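Local coordinates for protein putative C39-like peptidase (Bacillus anthracis, PDB 3ERV) that is of unknown function but probably cleaves peptide bonds as a papain-like cysteine peptidase of the C39-like family, at residues L43-R48 with V66-L71. Residues are numbered along the deposited sequence; the frame is centred on the assembly and turned at random.
Sequences LPELDR and VDKMKL
K68 meets E45 through an outstretched chain. The K68 chain leaves CA at chi1 77°, with CG close to both N and C, and beyond CG it runs extended to NZ. E45 instead bends at chi2 (92°), which turns its carboxylate back to the lysine tip. The two chains run nearly perpendicular. K68 NZ lies 2.7 Å from E45 OE1, a salt bridge that is also a hydrogen bond. The ammonium sits 54° off the plane of the carboxylate. K68 NZ also donates to the backbone O of Q41 and, weakly, to that of Q42, so the lysine tip ties the loop by main chain and side chain together.

M69 approaches by its sulfur. Its chain folds at chi2 and chi3, and M69 SD rests 3.6 Å from E45 CB. M69 SD also lies 3.9 Å from L46 CD2. The two methyls of L46 divide between the helix residues: CD2 goes to the sulfur, while L46 CD1 is 3.8 Å from K68 CG and 3.7 Å from K68 O. The L46 side chain runs opposite to both of theirs. It is buried and also touches V52 of helix 50-61 and Y98.

D67 is the N-cap of helix 68-74. D67 OD1 accepts from K70 N at 3.1 Å and weakly from M69 N, fixing the turn that carries K68 and M69.

The contact joins the start of this helix to the loop that leads into helix 50-61. That helix begins with C50, probably the nucleophile of a Cys-His-Asp triad with H178 and D194. The chemistry is mixed: an ion pair with an exposed glutamate lies beside a small apolar patch of leucine, thioether and lysine methylenes. The lysine's charge is probably balanced by E45 and eased by the Q41 carbonyl, with a weak bond to that of Q42.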
loop_
_atom_site.group_PDB
_atom_site.type_symbol
_atom_site.label_atom_id
_atom_site.label_comp_id
_atom_site.label_asym_id
_atom_site.label_seq_id
_atom_site.Cartn_x
_atom_site.Cartn_y
_atom_site.Cartn_z
ATOM N N LEU A 43 6.128 -12.313 -4.678
ATOM C CA LEU A 43 7.207 -13.198 -5.146
ATOM C C LEU A 43 6.598 -14.377 -5.813
ATOM O O LEU A 43 5.477 -14.736 -5.497
ATOM C CB LEU A 43 8.077 -13.706 -3.975
ATOM C CG LEU A 43 8.766 -12.629 -3.175
ATOM C CD1 LEU A 43 9.334 -13.192 -1.858
ATOM C CD2 LEU A 43 9.863 -11.985 -4.039
ATOM N N PRO A 44 7.331 -15.004 -6.742
ATOM C CA PRO A 44 8.736 -14.672 -7.033
ATOM C C PRO A 44 8.978 -13.516 -8.044
ATOM O O PRO A 44 10.081 -12.982 -8.091
ATOM C CB PRO A 44 9.255 -15.982 -7.645
ATOM C CG PRO A 44 8.036 -16.538 -8.379
ATOM C CD PRO A 44 6.906 -16.263 -7.418
ATOM N N GLU A 45 7.979 -13.161 -8.857
ATOM C CA GLU A 45 8.150 -12.185 -9.953
ATOM C C GLU A 45 8.540 -10.736 -9.582
ATOM O O GLU A 45 9.253 -10.079 -10.319
ATOM C CB GLU A 45 6.881 -12.156 -10.800
ATOM C CG GLU A 45 6.512 -13.516 -11.271
ATOM C CD GLU A 45 5.555 -14.277 -10.369
ATOM O OE1 GLU A 45 5.389 -14.040 -9.148
ATOM O OE2 GLU A 45 4.947 -15.161 -10.938
ATOM N N LEU A 46 8.098 -10.251 -8.437
ATOM C CA LEU A 46 8.242 -8.822 -8.100
ATOM C C LEU A 46 8.911 -8.664 -6.761
ATOM O O LEU A 46 8.215 -8.663 -5.748
ATOM C CB LEU A 46 6.868 -8.136 -8.052
ATOM C CG LEU A 46 6.037 -8.123 -9.360
ATOM C CD1 LEU A 46 4.790 -7.243 -9.177
ATOM C CD2 LEU A 46 6.935 -7.561 -10.515
ATOM N N ASP A 47 10.240 -8.533 -6.753
ATOM C CA ASP A 47 10.979 -8.398 -5.477
ATOM C C ASP A 47 10.479 -7.189 -4.722
ATOM O O ASP A 47 10.353 -7.235 -3.486
ATOM C CB ASP A 47 12.504 -8.261 -5.683
ATOM C CG ASP A 47 13.163 -9.582 -6.018
ATOM O OD1 ASP A 47 12.513 -10.641 -5.831
ATOM O OD2 ASP A 47 14.301 -9.563 -6.552
ATOM N N ARG A 48 10.133 -6.125 -5.462
ATOM C CA ARG A 48 9.589 -4.958 -4.802
ATOM C C ARG A 48 8.152 -4.671 -5.218
ATOM O O ARG A 48 7.792 -3.517 -5.474
ATOM C CB ARG A 48 10.449 -3.709 -5.028
ATOM C CG ARG A 48 11.805 -3.774 -4.340
ATOM C CD ARG A 48 12.623 -2.472 -4.453
ATOM N NE ARG A 48 14.021 -2.691 -4.022
ATOM C CZ ARG A 48 15.024 -3.105 -4.811
ATOM N NH1 ARG A 48 14.842 -3.325 -6.126
ATOM N NH2 ARG A 48 16.250 -3.279 -4.289
ATOM N N VAL A 66 -7.228 -7.958 -13.748
ATOM C CA VAL A 66 -5.910 -7.366 -13.837
ATOM C C VAL A 66 -4.953 -8.214 -12.999
ATOM O O VAL A 66 -5.389 -8.915 -12.091
ATOM C CB VAL A 66 -5.925 -5.869 -13.367
ATOM C CG1 VAL A 66 -6.237 -5.758 -11.842
ATOM C CG2 VAL A 66 -4.584 -5.150 -13.772
ATOM N N ASP A 67 -3.681 -8.227 -13.343
ATOM C CA ASP A 67 -2.737 -8.944 -12.504
ATOM C C ASP A 67 -1.599 -8.012 -12.090
ATOM O O ASP A 67 -1.440 -6.928 -12.651
ATOM C CB ASP A 67 -2.186 -10.173 -13.205
ATOM C CG ASP A 67 -1.381 -9.816 -14.414
ATOM O OD1 ASP A 67 -0.227 -9.394 -14.322
ATOM O OD2 ASP A 67 -1.912 -9.956 -15.504
ATOM N N LYS A 68 -0.820 -8.453 -11.109
ATOM C CA LYS A 68 0.272 -7.680 -10.573
ATOM C C LYS A 68 1.353 -7.298 -11.607
ATOM O O LYS A 68 1.999 -6.272 -11.436
ATOM C CB LYS A 68 0.914 -8.426 -9.407
ATOM C CG LYS A 68 1.828 -9.588 -9.837
ATOM C CD LYS A 68 2.104 -10.540 -8.625
ATOM C CE LYS A 68 3.222 -11.504 -8.972
ATOM N NZ LYS A 68 3.203 -12.744 -8.168
ATOM N N MET A 69 1.572 -8.120 -12.642
ATOM C CA MET A 69 2.593 -7.827 -13.650
ATOM C C MET A 69 2.190 -6.647 -14.538
ATOM O O MET A 69 3.020 -5.813 -14.941
ATOM C CB MET A 69 2.898 -9.073 -14.528
ATOM C CG MET A 69 3.346 -10.363 -13.710
ATOM S SD MET A 69 4.822 -9.995 -12.740
ATOM C CE MET A 69 5.885 -9.334 -14.058
ATOM N N LYS A 70 0.911 -6.570 -14.877
ATOM C CA LYS A 70 0.457 -5.435 -15.676
ATOM C C LYS A 70 0.575 -4.152 -14.851
ATOM O O LYS A 70 1.003 -3.115 -15.330
ATOM C CB LYS A 70 -0.994 -5.656 -16.161
ATOM C CG LYS A 70 -1.521 -4.516 -17.043
ATOM C CD LYS A 70 -2.319 -5.109 -18.250
ATOM C CE LYS A 70 -2.973 -4.053 -19.160
ATOM N NZ LYS A 70 -4.053 -3.282 -18.467
ATOM N N LEU A 71 0.218 -4.231 -13.578
ATOM C CA LEU A 71 0.276 -3.055 -12.717
ATOM C C LEU A 71 1.733 -2.624 -12.482
ATOM O O LEU A 71 2.040 -1.401 -12.367
ATOM C CB LEU A 71 -0.426 -3.319 -11.364
ATOM C CG LEU A 71 -1.940 -3.587 -11.512
ATOM C CD1 LEU A 71 -2.522 -3.851 -10.135
ATOM C CD2 LEU A 71 -2.665 -2.388 -12.162
#